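Putative hexose oxidase (Nonomuraea sp. ATCC 39727, PDB 5AWV) probably oxidises the sugar of teicoplanin-type glycopeptides, as an oxygen-dependent flavoprotein of the berberine-bridge-enzyme-like family carrying FAD. Local coordinates at residues A[365-379]-A[463-477]. Numbering follows the deposited sequence.
Sequences KTKAGYLRKRLTDRQ and NDVSDGAYINYPDSD. With FAD (flavin-adenine dinucleotide), chain M; N1L (2-amino-2-deoxy-beta-D-glucopyranuronic acid), chain B.
Lys365 and Lys367, on strand 363-371, converge on Asp475 of the loop after helix 438-452. Lys365 NZ forms a salt bridge to Asp475 OD1 at 2.6 Å from above the carboxylate plane, while Asp477 N donates to the same oxygen from the opposite face, closing an Asx turn. Lys367 NZ, brought round by bends at chi3 (59°) and chi4 (73°), makes two salt bridges, to the syn lone pair of Asp475 OD2 at 2.9 Å and to Asp477 OD2 on its anti side at 2.8 Å. Further along, Tyr370 N to Gly468 O (2.8 Å) and Asp467 N to Tyr370 O (3.0 Å) join the backbones beside the single bridge of Leu371 with Ser466. The Tyr370 ring turns its edge to the peptide between Gly468 and Ala469, and its CE2 packs on Tyr470 CB at 3.7 Å; Tyr370 OH is hydrogen-bonded to Lys425 NZ. Ala368 CB touches the Tyr473 ring at its edge, 3.8 Å from CD2, while Tyr470 CD2 lies over one face and O4 of the bound aminoglucuronic acid over the other. Tyr470 OH donates to FAD O2 at 2.5 Å. With Arg446 also bridging Asp477, the buried opposed charges probably stabilise one another, consistent with a loop held beside the flavin.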
loop_
_atom_site.group_PDB
_atom_site.type_symbol
_atom_site.label_atom_id
_atom_site.label_comp_id
_atom_site.label_asym_id
_atom_site.label_seq_id
_atom_site.Cartn_x
_atom_site.Cartn_y
_atom_site.Cartn_z
ATOM N N LYS A 365 6.644 13.639 5.775
ATOM C CA LYS A 365 6.244 14.037 4.426
ATOM C C LYS A 365 7.190 13.391 3.451
ATOM O O LYS A 365 8.428 13.531 3.580
ATOM C CB LYS A 365 6.352 15.543 4.270
ATOM C CG LYS A 365 6.197 16.101 2.882
ATOM C CD LYS A 365 4.798 16.025 2.467
ATOM C CE LYS A 365 4.571 16.706 1.142
ATOM N NZ LYS A 365 3.173 16.418 0.719
ATOM N N THR A 366 6.628 12.690 2.454
ATOM C CA THR A 366 7.384 12.065 1.455
ATOM C C THR A 366 6.927 12.624 0.119
ATOM O O THR A 366 5.714 12.786 -0.122
ATOM C CB THR A 366 7.160 10.534 1.458
ATOM O OG1 THR A 366 7.590 9.961 2.663
ATOM C CG2 THR A 366 7.915 9.868 0.317
ATOM N N LYS A 367 7.861 12.982 -0.718
ATOM C CA LYS A 367 7.627 13.450 -2.076
ATOM C C LYS A 367 8.283 12.437 -2.972
ATOM O O LYS A 367 9.209 11.733 -2.523
ATOM C CB LYS A 367 8.158 14.863 -2.285
ATOM C CG LYS A 367 7.618 15.837 -1.267
ATOM C CD LYS A 367 8.147 17.239 -1.281
ATOM C CE LYS A 367 7.912 17.922 -2.588
ATOM N NZ LYS A 367 6.485 18.306 -2.810
ATOM N N ALA A 368 7.874 12.319 -4.215
ATOM C CA ALA A 368 8.342 11.155 -5.052
ATOM C C ALA A 368 8.459 11.467 -6.543
ATOM O O ALA A 368 7.863 12.417 -7.058
ATOM C CB ALA A 368 7.318 10.004 -4.862
ATOM N N GLY A 369 9.269 10.668 -7.218
ATOM C CA GLY A 369 9.485 10.722 -8.667
ATOM C C GLY A 369 9.883 9.360 -9.163
ATOM O O GLY A 369 10.385 8.521 -8.379
ATOM N N TYR A 370 9.640 9.086 -10.448
ATOM C CA TYR A 370 10.189 7.964 -11.128
ATOM C C TYR A 370 11.437 8.397 -11.907
ATOM O O TYR A 370 11.434 9.455 -12.516
ATOM C CB TYR A 370 9.214 7.454 -12.143
ATOM C CG TYR A 370 8.154 6.553 -11.617
ATOM C CD1 TYR A 370 8.423 5.186 -11.455
ATOM C CD2 TYR A 370 6.858 7.017 -11.409
ATOM C CE1 TYR A 370 7.431 4.314 -11.030
ATOM C CE2 TYR A 370 5.855 6.139 -10.969
ATOM C CZ TYR A 370 6.139 4.789 -10.781
ATOM O OH TYR A 370 5.214 3.880 -10.348
ATOM N N LEU A 371 12.423 7.530 -11.980
ATOM C CA LEU A 371 13.568 7.659 -12.881
ATOM C C LEU A 371 13.580 6.631 -13.975
ATOM O O LEU A 371 13.580 5.444 -13.678
ATOM C CB LEU A 371 14.876 7.548 -12.073
ATOM C CG LEU A 371 15.136 8.766 -11.146
ATOM C CD1 LEU A 371 16.282 8.473 -10.222
ATOM C CD2 LEU A 371 15.351 10.059 -11.924
ATOM N N ARG A 372 13.799 7.091 -15.218
ATOM C CA ARG A 372 14.144 6.247 -16.384
ATOM C C ARG A 372 15.625 6.148 -16.648
ATOM O O ARG A 372 16.055 5.216 -17.268
ATOM C CB ARG A 372 13.522 6.816 -17.679
ATOM C CG ARG A 372 12.055 7.014 -17.586
ATOM C CD ARG A 372 11.574 7.831 -18.783
ATOM N NE ARG A 372 11.600 6.931 -19.955
ATOM C CZ ARG A 372 11.603 7.328 -21.223
ATOM N NH1 ARG A 372 11.664 8.622 -21.551
ATOM N NH2 ARG A 372 11.566 6.425 -22.189
ATOM N N LYS A 373 16.387 7.119 -16.173
ATOM C CA LYS A 373 17.847 7.202 -16.296
ATOM C C LYS A 373 18.305 7.701 -14.935
ATOM O O LYS A 373 17.470 8.156 -14.137
ATOM C CB LYS A 373 18.229 8.190 -17.362
ATOM C CG LYS A 373 17.939 7.704 -18.719
ATOM C CD LYS A 373 18.118 8.862 -19.687
ATOM C CE LYS A 373 19.423 8.842 -20.419
ATOM N NZ LYS A 373 19.167 8.545 -21.866
ATOM N N ARG A 374 19.614 7.679 -14.671
ATOM C CA ARG A 374 20.080 8.270 -13.438
ATOM C C ARG A 374 19.800 9.731 -13.329
ATOM O O ARG A 374 19.705 10.506 -14.323
ATOM C CB ARG A 374 21.569 8.015 -13.235
ATOM C CG ARG A 374 22.467 8.824 -14.195
ATOM C CD ARG A 374 23.837 8.849 -13.563
ATOM N NE ARG A 374 24.922 9.399 -14.343
ATOM C CZ ARG A 374 25.357 10.650 -14.304
ATOM N NH1 ARG A 374 24.737 11.562 -13.572
ATOM N NH2 ARG A 374 26.472 10.961 -14.988
ATOM N N LEU A 375 19.748 10.151 -12.093
ATOM C CA LEU A 375 19.836 11.563 -11.790
ATOM C C LEU A 375 21.022 12.207 -12.510
ATOM O O LEU A 375 22.091 11.638 -12.609
ATOM C CB LEU A 375 19.958 11.782 -10.287
ATOM C CG LEU A 375 18.726 11.501 -9.418
ATOM C CD1 LEU A 375 19.047 11.553 -7.908
ATOM C CD2 LEU A 375 17.538 12.457 -9.688
ATOM N N THR A 376 20.834 13.400 -13.038
ATOM C CA THR A 376 21.865 14.070 -13.815
ATOM C C THR A 376 22.876 14.609 -12.829
ATOM O O THR A 376 22.683 14.618 -11.568
ATOM C CB THR A 376 21.297 15.298 -14.594
ATOM O OG1 THR A 376 20.938 16.310 -13.656
ATOM C CG2 THR A 376 20.151 14.874 -15.461
ATOM N N ASP A 377 23.991 15.062 -13.384
ATOM C CA ASP A 377 25.029 15.612 -12.550
ATOM C C ASP A 377 24.562 16.807 -11.731
ATOM O O ASP A 377 24.926 16.913 -10.587
ATOM C CB ASP A 377 26.239 16.002 -13.403
ATOM C CG ASP A 377 26.878 14.805 -14.119
ATOM O OD1 ASP A 377 26.649 13.624 -13.707
ATOM O OD2 ASP A 377 27.575 15.056 -15.138
ATOM N N ARG A 378 23.704 17.641 -12.308
ATOM C CA ARG A 378 23.150 18.816 -11.638
ATOM C C ARG A 378 22.159 18.450 -10.570
ATOM O O ARG A 378 22.093 19.046 -9.514
ATOM C CB ARG A 378 22.524 19.748 -12.655
ATOM C CG ARG A 378 23.544 20.181 -13.730
ATOM C CD ARG A 378 23.006 21.196 -14.735
ATOM N NE ARG A 378 22.798 22.491 -14.116
ATOM C CZ ARG A 378 22.396 23.588 -14.746
ATOM N NH1 ARG A 378 22.186 23.596 -16.075
ATOM N NH2 ARG A 378 22.213 24.698 -14.041
ATOM N N GLN A 379 21.448 17.365 -10.795
ATOM C CA GLN A 379 20.531 16.822 -9.801
ATOM C C GLN A 379 21.262 16.209 -8.657
ATOM O O GLN A 379 20.886 16.378 -7.513
ATOM C CB GLN A 379 19.568 15.826 -10.460
ATOM C CG GLN A 379 18.536 16.520 -11.403
ATOM C CD GLN A 379 17.552 15.555 -12.042
ATOM O OE1 GLN A 379 16.351 15.756 -11.968
ATOM N NE2 GLN A 379 18.041 14.544 -12.657
ATOM N N ASN A 463 10.180 13.239 -18.836
ATOM C CA ASN A 463 11.121 13.621 -19.911
ATOM C C ASN A 463 12.087 12.505 -20.148
ATOM O O ASN A 463 11.718 11.374 -19.919
ATOM C CB ASN A 463 11.753 14.996 -19.622
ATOM C CG ASN A 463 12.604 15.027 -18.374
ATOM O OD1 ASN A 463 12.929 14.006 -17.756
ATOM N ND2 ASN A 463 12.972 16.260 -17.968
ATOM N N ASP A 464 13.298 12.754 -20.647
ATOM C CA ASP A 464 14.252 11.667 -20.862
ATOM C C ASP A 464 14.646 11.021 -19.583
ATOM O O ASP A 464 15.023 9.872 -19.626
ATOM C CB ASP A 464 15.573 12.181 -21.544
ATOM C CG ASP A 464 16.279 11.113 -22.369
ATOM O OD1 ASP A 464 15.599 10.373 -23.184
ATOM O OD2 ASP A 464 17.573 11.071 -22.296
ATOM N N VAL A 465 14.690 11.787 -18.485
ATOM C CA VAL A 465 15.223 11.294 -17.252
ATOM C C VAL A 465 14.137 10.903 -16.298
ATOM O O VAL A 465 14.228 9.830 -15.676
ATOM C CB VAL A 465 16.183 12.313 -16.551
ATOM C CG1 VAL A 465 16.615 11.784 -15.196
ATOM C CG2 VAL A 465 17.421 12.503 -17.414
ATOM N N SER A 466 13.180 11.770 -16.117
ATOM C CA SER A 466 12.073 11.486 -15.137
ATOM C C SER A 466 10.791 10.953 -15.805
ATOM O O SER A 466 10.589 11.131 -17.027
ATOM C CB SER A 466 11.750 12.738 -14.363
ATOM O OG SER A 466 12.780 12.982 -13.403
ATOM N N ASP A 467 9.915 10.331 -14.971
ATOM C CA ASP A 467 8.651 9.838 -15.471
ATOM C C ASP A 467 7.439 10.017 -14.577
ATOM O O ASP A 467 6.599 9.151 -14.501
ATOM C CB ASP A 467 8.803 8.376 -15.959
ATOM C CG ASP A 467 7.929 8.079 -17.149
ATOM O OD1 ASP A 467 7.574 9.046 -17.893
ATOM O OD2 ASP A 467 7.504 6.919 -17.332
ATOM N N GLY A 468 7.319 11.204 -13.996
ATOM C CA GLY A 468 6.251 11.541 -13.108
ATOM C C GLY A 468 6.341 10.883 -11.735
ATOM O O GLY A 468 7.438 10.697 -11.252
ATOM N N ALA A 469 5.195 10.496 -11.168
ATOM C CA ALA A 469 5.069 10.052 -9.820
ATOM C C ALA A 469 4.082 8.914 -9.670
ATOM O O ALA A 469 3.377 8.618 -10.594
ATOM C CB ALA A 469 4.744 11.227 -8.897
ATOM N N TYR A 470 4.184 8.241 -8.522
ATOM C CA TYR A 470 3.538 7.013 -8.205
ATOM C C TYR A 470 2.361 7.362 -7.239
ATOM O O TYR A 470 2.580 7.926 -6.156
ATOM C CB TYR A 470 4.510 6.111 -7.532
ATOM C CG TYR A 470 3.950 4.838 -6.922
ATOM C CD1 TYR A 470 3.033 4.043 -7.607
ATOM C CD2 TYR A 470 4.385 4.399 -5.682
ATOM C CE1 TYR A 470 2.550 2.868 -7.047
ATOM C CE2 TYR A 470 3.948 3.200 -5.130
ATOM C CZ TYR A 470 3.052 2.405 -5.814
ATOM O OH TYR A 470 2.620 1.230 -5.214
ATOM N N ILE A 471 1.136 7.040 -7.636
ATOM C CA ILE A 471 -0.103 7.425 -6.853
ATOM C C ILE A 471 -0.222 6.805 -5.483
ATOM O O ILE A 471 -0.862 7.369 -4.672
ATOM C CB ILE A 471 -1.413 7.168 -7.706
ATOM C CG1 ILE A 471 -2.649 7.856 -7.127
ATOM C CG2 ILE A 471 -1.703 5.713 -7.822
ATOM C CD1 ILE A 471 -2.595 9.384 -7.180
ATOM N N ASN A 472 0.498 5.707 -5.210
ATOM C CA ASN A 472 0.560 5.212 -3.817
ATOM C C ASN A 472 1.455 5.967 -2.887
ATOM O O ASN A 472 1.402 5.745 -1.645
ATOM C CB ASN A 472 0.875 3.701 -3.760
ATOM C CG ASN A 472 -0.345 2.824 -3.603
ATOM O OD1 ASN A 472 -1.378 3.241 -3.095
ATOM N ND2 ASN A 472 -0.212 1.582 -4.027
ATOM N N TYR A 473 2.243 6.870 -3.479
ATOM C CA TYR A 473 2.952 7.921 -2.723
ATOM C C TYR A 473 2.393 9.316 -2.986
ATOM O O TYR A 473 3.093 10.239 -3.483
ATOM C CB TYR A 473 4.415 7.909 -3.150
ATOM C CG TYR A 473 5.207 6.686 -2.930
ATOM C CD1 TYR A 473 4.841 5.676 -2.034
ATOM C CD2 TYR A 473 6.363 6.482 -3.750
ATOM C CE1 TYR A 473 5.613 4.521 -1.901
ATOM C CE2 TYR A 473 7.179 5.334 -3.597
ATOM C CZ TYR A 473 6.823 4.358 -2.664
ATOM O OH TYR A 473 7.691 3.197 -2.550
ATOM N N PRO A 474 1.109 9.476 -2.717
ATOM C CA PRO A 474 0.476 10.752 -3.064
ATOM C C PRO A 474 1.110 11.958 -2.329
ATOM O O PRO A 474 1.481 11.867 -1.175
ATOM C CB PRO A 474 -0.941 10.584 -2.641
ATOM C CG PRO A 474 -0.832 9.630 -1.477
ATOM C CD PRO A 474 0.254 8.663 -1.855
ATOM N N ASP A 475 1.162 13.042 -3.038
ATOM C CA ASP A 475 1.747 14.322 -2.557
ATOM C C ASP A 475 0.904 15.510 -3.127
ATOM O O ASP A 475 1.026 15.831 -4.302
ATOM C CB ASP A 475 3.133 14.415 -3.088
ATOM C CG ASP A 475 3.835 15.757 -2.724
ATOM O OD1 ASP A 475 3.318 16.543 -1.878
ATOM O OD2 ASP A 475 4.946 15.943 -3.282
ATOM N N SER A 476 0.049 16.101 -2.271
ATOM C CA SER A 476 -0.769 17.277 -2.576
ATOM C C SER A 476 -0.008 18.477 -3.089
ATOM O O SER A 476 -0.605 19.278 -3.781
ATOM C CB SER A 476 -1.520 17.725 -1.310
ATOM O OG SER A 476 -2.488 16.705 -1.210
ATOM N N ASP A 477 1.328 18.529 -2.859
ATOM C CA ASP A 477 2.140 19.599 -3.339
ATOM C C ASP A 477 2.182 19.593 -4.837
ATOM O O ASP A 477 2.435 20.670 -5.467
ATOM C CB ASP A 477 3.595 19.554 -2.829
ATOM C CG ASP A 477 3.736 19.652 -1.335
ATOM O OD1 ASP A 477 2.794 19.885 -0.551
ATOM O OD2 ASP A 477 4.869 19.478 -0.910
HETATM P PA FAD M . -5.529 3.800 3.661
HETATM O O1A FAD M . -4.960 5.047 4.304
HETATM O O2A FAD M . -6.454 2.935 4.383
HETATM O O5B FAD M . -6.149 4.149 2.248
HETATM C C5B FAD M . -5.444 4.936 1.227
HETATM C C4B FAD M . -6.427 5.502 0.251
HETATM O O4B FAD M . -7.163 4.500 -0.460
HETATM C C3B FAD M . -7.494 6.444 0.832
HETATM O O3B FAD M . -7.955 7.459 -0.093
HETATM C C2B FAD M . -8.561 5.436 1.129
HETATM O O2B FAD M . -9.788 6.067 1.284
HETATM C C1B FAD M . -8.498 4.506 -0.037
HETATM N N9A FAD M . -8.998 3.195 0.305
HETATM C C8A FAD M . -8.644 2.362 1.292
HETATM N N7A FAD M . -9.300 1.183 1.219
HETATM C C5A FAD M . -10.085 1.236 0.151
HETATM C C6A FAD M . -11.098 0.347 -0.455
HETATM N N6A FAD M . -11.327 -0.829 0.125
HETATM N N1A FAD M . -11.709 0.786 -1.595
HETATM C C2A FAD M . -11.450 2.016 -2.127
HETATM N N3A FAD M . -10.565 2.908 -1.604
HETATM C C4A FAD M . -9.921 2.558 -0.454
HETATM N N1 FAD M . 3.782 1.260 -1.299
HETATM C C2 FAD M . 4.447 0.432 -2.160
HETATM O O2 FAD M . 3.979 0.242 -3.305
HETATM N N3 FAD M . 5.571 -0.215 -1.813
HETATM C C4 FAD M . 6.048 -0.195 -0.551
HETATM O O4 FAD M . 7.071 -0.838 -0.229
HETATM C C4X FAD M . 5.366 0.643 0.444
HETATM N N5 FAD M . 5.786 0.729 1.756
HETATM C C5X FAD M . 5.097 1.430 2.708
HETATM C C6 FAD M . 5.559 1.402 4.040
HETATM C C7 FAD M . 4.843 2.240 4.937
HETATM C C7M FAD M . 5.314 2.299 6.413
HETATM C C8 FAD M . 3.613 3.034 4.541
HETATM C C8M FAD M . 2.726 3.688 5.573
HETATM C C9 FAD M . 3.179 2.952 3.200
HETATM C C9A FAD M . 3.878 2.220 2.286
HETATM N N10 FAD M . 3.491 2.133 0.921
HETATM C C10 FAD M . 4.169 1.352 -0.001
HETATM C "C1'" FAD M . 2.321 2.921 0.412
HETATM C "C2'" FAD M . 1.061 2.143 0.381
HETATM O "O2'" FAD M . 1.120 1.340 -0.783
HETATM C "C3'" FAD M . 0.002 3.169 0.221
HETATM O "O3'" FAD M . 0.132 4.030 1.354
HETATM C "C4'" FAD M . -1.400 2.500 0.197
HETATM O "O4'" FAD M . -2.290 3.427 -0.431
HETATM C "C5'" FAD M . -1.847 2.262 1.617
HETATM O "O5'" FAD M . -3.086 1.528 1.634
HETATM P P FAD M . -3.881 1.414 2.983
HETATM O O1P FAD M . -5.041 0.562 2.801
HETATM O O2P FAD M . -3.011 1.037 4.150
HETATM O O3P FAD M . -4.190 2.965 3.236
HETATM C C1 N1L B . 8.502 3.679 4.563
HETATM C C2 N1L B . 8.743 5.270 4.432
HETATM C C3 N1L B . 7.894 5.915 3.320
HETATM C C4 N1L B . 8.199 5.175 2.035
HETATM C C5 N1L B . 7.694 3.711 2.163
HETATM C C6 N1L B . 7.836 2.905 0.846
HETATM N N2 N1L B . 8.489 6.002 5.671
HETATM O O3 N1L B . 8.263 7.362 3.116
HETATM O O4 N1L B . 7.597 5.881 0.836
HETATM O O5 N1L B . 8.498 3.011 3.194
HETATM O O6B N1L B . 9.083 2.239 0.684
HETATM O O6A N1L B . 7.795 3.733 -0.247
HETATM O O HOH W 1 3.216 13.218 0.590
HETATM O O HOH W 2 5.700 14.043 -4.900
HETATM O O HOH W 3 12.371 11.747 -11.069
#